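Local coordinates for protein alanine racemase (Corynebacterium glutamicum, PDB 2DY3) that belongs to the fold-type III family of pyridoxal-5'-phosphate enzymes, pairing a TIM-barrel domain that carries the cofactor with a second, beta-rich domain, at residues Glu136-Phe141 and Leu181-Lys186. Sequence-based numbering, arbitrary orientation.
Sequences EWEGVF and LALARK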
ATOM      1  N   GLU B 136     -21.483 -30.362   0.304  1.00 28.77           N
ATOM      2  CA  GLU B 136     -22.092 -29.664   1.433  1.00 27.21           C
ATOM      3  C   GLU B 136     -23.434 -28.997   1.100  1.00 25.52           C
ATOM      4  O   GLU B 136     -24.195 -28.649   2.004  1.00 22.91           O
ATOM      5  CB  GLU B 136     -21.129 -28.590   1.964  1.00 28.39           C
ATOM      6  CG  GLU B 136     -19.674 -29.034   2.067  1.00 28.34           C
ATOM      7  CD  GLU B 136     -18.725 -27.901   2.436  1.00 30.40           C
ATOM      8  OE1 GLU B 136     -18.738 -26.852   1.759  1.00 29.64           O
ATOM      9  OE2 GLU B 136     -17.954 -28.063   3.403  1.00 31.21           O
ATOM     10  N   TRP B 137     -23.725 -28.823  -0.187  1.00 23.60           N
ATOM     11  CA  TRP B 137     -24.966 -28.166  -0.606  1.00 22.96           C
ATOM     12  C   TRP B 137     -26.216 -28.701   0.081  1.00 23.47           C
ATOM     13  O   TRP B 137     -27.006 -27.937   0.630  1.00 22.33           O
ATOM     14  CB  TRP B 137     -25.151 -28.270  -2.124  1.00 20.93           C
ATOM     15  CG  TRP B 137     -24.075 -27.611  -2.915  1.00 20.96           C
ATOM     16  CD1 TRP B 137     -23.183 -26.681  -2.468  1.00 20.14           C
ATOM     17  CD2 TRP B 137     -23.806 -27.792  -4.311  1.00 21.29           C
ATOM     18  NE1 TRP B 137     -22.374 -26.270  -3.502  1.00 21.46           N
ATOM     19  CE2 TRP B 137     -22.736 -26.937  -4.644  1.00 20.80           C
ATOM     20  CE3 TRP B 137     -24.367 -28.595  -5.313  1.00 22.13           C
ATOM     21  CZ2 TRP B 137     -22.212 -26.862  -5.937  1.00 18.98           C
ATOM     22  CZ3 TRP B 137     -23.847 -28.519  -6.597  1.00 19.85           C
ATOM     23  CH2 TRP B 137     -22.780 -27.657  -6.895  1.00 21.22           C
ATOM     24  N   GLU B 138     -26.392 -30.018   0.042  1.00 25.47           N
ATOM     25  CA  GLU B 138     -27.549 -30.662   0.654  1.00 27.35           C
ATOM     26  C   GLU B 138     -27.797 -30.205   2.084  1.00 25.62           C
ATOM     27  O   GLU B 138     -28.874 -29.699   2.407  1.00 24.00           O
ATOM     28  CB  GLU B 138     -27.376 -32.184   0.647  1.00 29.44           C
ATOM     29  CG  GLU B 138     -27.512 -32.829  -0.718  1.00 35.26           C
ATOM     30  CD  GLU B 138     -28.920 -32.741  -1.265  1.00 37.44           C
ATOM     31  OE1 GLU B 138     -29.173 -33.311  -2.347  1.00 39.43           O
ATOM     32  OE2 GLU B 138     -29.773 -32.104  -0.614  1.00 38.78           O
ATOM     33  N   GLY B 139     -26.796 -30.405   2.936  1.00 23.93           N
ATOM     34  CA  GLY B 139     -26.917 -30.029   4.332  1.00 22.97           C
ATOM     35  C   GLY B 139     -27.191 -28.556   4.560  1.00 23.41           C
ATOM     36  O   GLY B 139     -28.088 -28.201   5.328  1.00 24.51           O
ATOM     37  N   VAL B 140     -26.421 -27.701   3.893  1.00 21.50           N
ATOM     38  CA  VAL B 140     -26.571 -26.258   4.027  1.00 21.87           C
ATOM     39  C   VAL B 140     -27.936 -25.732   3.577  1.00 21.99           C
ATOM     40  O   VAL B 140     -28.544 -24.916   4.272  1.00 20.50           O
ATOM     41  CB  VAL B 140     -25.467 -25.506   3.241  1.00 23.80           C
ATOM     42  CG1 VAL B 140     -25.789 -24.017   3.195  1.00 20.20           C
ATOM     43  CG2 VAL B 140     -24.104 -25.735   3.901  1.00 20.21           C
ATOM     44  N   PHE B 141     -28.420 -26.177   2.421  1.00 21.43           N
ATOM     45  CA  PHE B 141     -29.720 -25.699   1.955  1.00 21.93           C
ATOM     46  C   PHE B 141     -30.800 -26.166   2.929  1.00 22.59           C
ATOM     47  O   PHE B 141     -31.715 -25.418   3.269  1.00 23.75           O
ATOM     48  CB  PHE B 141     -30.043 -26.221   0.542  1.00 22.46           C
ATOM     49  CG  PHE B 141     -29.038 -25.812  -0.513  1.00 21.24           C
ATOM     50  CD1 PHE B 141     -28.183 -24.738  -0.311  1.00 20.29           C
ATOM     51  CD2 PHE B 141     -28.972 -26.494  -1.721  1.00 19.54           C
ATOM     52  CE1 PHE B 141     -27.282 -24.354  -1.298  1.00 20.82           C
ATOM     53  CE2 PHE B 141     -28.075 -26.116  -2.713  1.00 18.09           C
ATOM     54  CZ  PHE B 141     -27.229 -25.045  -2.499  1.00 19.65           C
ATOM     55  N   LEU B 181     -28.344 -24.349  -7.647  1.00 23.23           N
ATOM     56  CA  LEU B 181     -29.563 -23.545  -7.588  1.00 23.95           C
ATOM     57  C   LEU B 181     -30.822 -24.410  -7.650  1.00 24.38           C
ATOM     58  O   LEU B 181     -31.801 -24.153  -6.942  1.00 23.27           O
ATOM     59  CB  LEU B 181     -29.564 -22.521  -8.729  1.00 25.93           C
ATOM     60  CG  LEU B 181     -30.718 -21.512  -8.773  1.00 27.99           C
ATOM     61  CD1 LEU B 181     -30.814 -20.761  -7.458  1.00 25.54           C
ATOM     62  CD2 LEU B 181     -30.497 -20.540  -9.921  1.00 27.60           C
ATOM     63  N   ALA B 182     -30.796 -25.443  -8.487  1.00 23.49           N
ATOM     64  CA  ALA B 182     -31.942 -26.331  -8.613  1.00 23.21           C
ATOM     65  C   ALA B 182     -32.137 -27.117  -7.318  1.00 23.13           C
ATOM     66  O   ALA B 182     -33.268 -27.322  -6.865  1.00 24.29           O
ATOM     67  CB  ALA B 182     -31.744 -27.291  -9.787  1.00 23.30           C
ATOM     68  N   LEU B 183     -31.029 -27.545  -6.721  1.00 22.44           N
ATOM     69  CA  LEU B 183     -31.063 -28.308  -5.478  1.00 21.98           C
ATOM     70  C   LEU B 183     -31.593 -27.419  -4.350  1.00 22.27           C
ATOM     71  O   LEU B 183     -32.339 -27.874  -3.481  1.00 23.47           O
ATOM     72  CB  LEU B 183     -29.656 -28.790  -5.133  1.00 23.59           C
ATOM     73  CG  LEU B 183     -29.466 -30.101  -4.365  1.00 29.89           C
ATOM     74  CD1 LEU B 183     -28.077 -30.102  -3.739  1.00 30.67           C
ATOM     75  CD2 LEU B 183     -30.518 -30.259  -3.292  1.00 31.28           C
ATOM     76  N   ALA B 184     -31.203 -26.148  -4.370  1.00 19.74           N
ATOM     77  CA  ALA B 184     -31.630 -25.195  -3.350  1.00 20.71           C
ATOM     78  C   ALA B 184     -33.135 -24.948  -3.409  1.00 22.48           C
ATOM     79  O   ALA B 184     -33.811 -24.943  -2.376  1.00 24.50           O
ATOM     80  CB  ALA B 184     -30.877 -23.877  -3.515  1.00 17.51           C
ATOM     81  N   ARG B 185     -33.655 -24.736  -4.615  1.00 21.80           N
ATOM     82  CA  ARG B 185     -35.083 -24.495  -4.789  1.00 22.74           C
ATOM     83  C   ARG B 185     -35.874 -25.763  -4.492  1.00 24.41           C
ATOM     84  O   ARG B 185     -37.007 -25.706  -4.016  1.00 24.91           O
ATOM     85  CB  ARG B 185     -35.363 -23.987  -6.210  1.00 21.68           C
ATOM     86  CG  ARG B 185     -34.937 -22.540  -6.387  1.00 18.77           C
ATOM     87  CD  ARG B 185     -34.811 -22.095  -7.836  1.00 18.73           C
ATOM     88  NE  ARG B 185     -34.562 -20.658  -7.891  1.00 15.40           N
ATOM     89  CZ  ARG B 185     -34.219 -19.988  -8.984  1.00 16.18           C
ATOM     90  NH1 ARG B 185     -34.071 -20.623 -10.144  1.00 19.17           N
ATOM     91  NH2 ARG B 185     -34.037 -18.676  -8.919  1.00 13.30           N
ATOM     92  N   LYS B 186     -35.268 -26.909  -4.760  1.00 25.02           N
ATOM     93  CA  LYS B 186     -35.923 -28.177  -4.486  1.00 27.76           C
ATOM     94  C   LYS B 186     -36.091 -28.280  -2.972  1.00 28.09           C
ATOM     95  O   LYS B 186     -36.981 -28.971  -2.482  1.00 28.54           O
ATOM     96  CB  LYS B 186     -35.062 -29.330  -5.004  1.00 29.40           C
ATOM     97  CG  LYS B 186     -35.830 -30.593  -5.319  1.00 32.11           C
ATOM     98  CD  LYS B 186     -34.958 -31.567  -6.104  1.00 35.34           C
ATOM     99  CE  LYS B 186     -35.778 -32.717  -6.674  1.00 37.65           C
ATOM    100  NZ  LYS B 186     -36.861 -32.237  -7.591  1.00 38.17           N
TER
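Two outer helices of the TIM-barrel domain, 134-146 and 169-186, pack side by side here through Phe141, Leu183 and Ala184. The ring of Phe141 stands between the two backbones. Ala184 sets its CB over one face, 3.7 Å from the ring centroid and 15° off the ring normal, a CH-pi contact. Its backbone comes closer still to the ring's rim, with CA of Ala184 3.4 Å from CD2 of Phe141. On the opposite face, offset toward the rim, lies the carbonyl oxygen of Trp137, one turn back in the same helix. Phe141 takes up this position with CG anti to its carbonyl carbon (chi1 -59°). CB of Leu183 meets the same ring at its edge, in plane, 3.9 Å from CE2 of Phe141.

In the barrel these helices flank strand 150-156, which joins them in the chain as the middle of an alpha-beta-alpha run; Met155 of that strand touches both Phe141 and Ala184 and closes the contact on its inner side. The axes of segments 136-141 and 181-186 run broadly parallel, crossing at -33° with a closest approach of 9.6 Å.

Leu183 reaches from the other helix between Trp137 and Glu138. Its CD1 lies 3.8 Å from CB of Trp137, near the plane of the indole and at its edge, while the indole NE1 is hydrogen-bonded to the carbonyl oxygen of Val132. Towards the outside, the bent chain of Glu138 folds over and crosses Leu183 at about a right angle, bringing OE2 of Glu138 to 3.3 Å from CD2 of Leu183. That same OE2 is hydrogen-bonded to NE2 of His187, just beyond segment 181-186, which holds the carboxylate across the leucine's methyl groups.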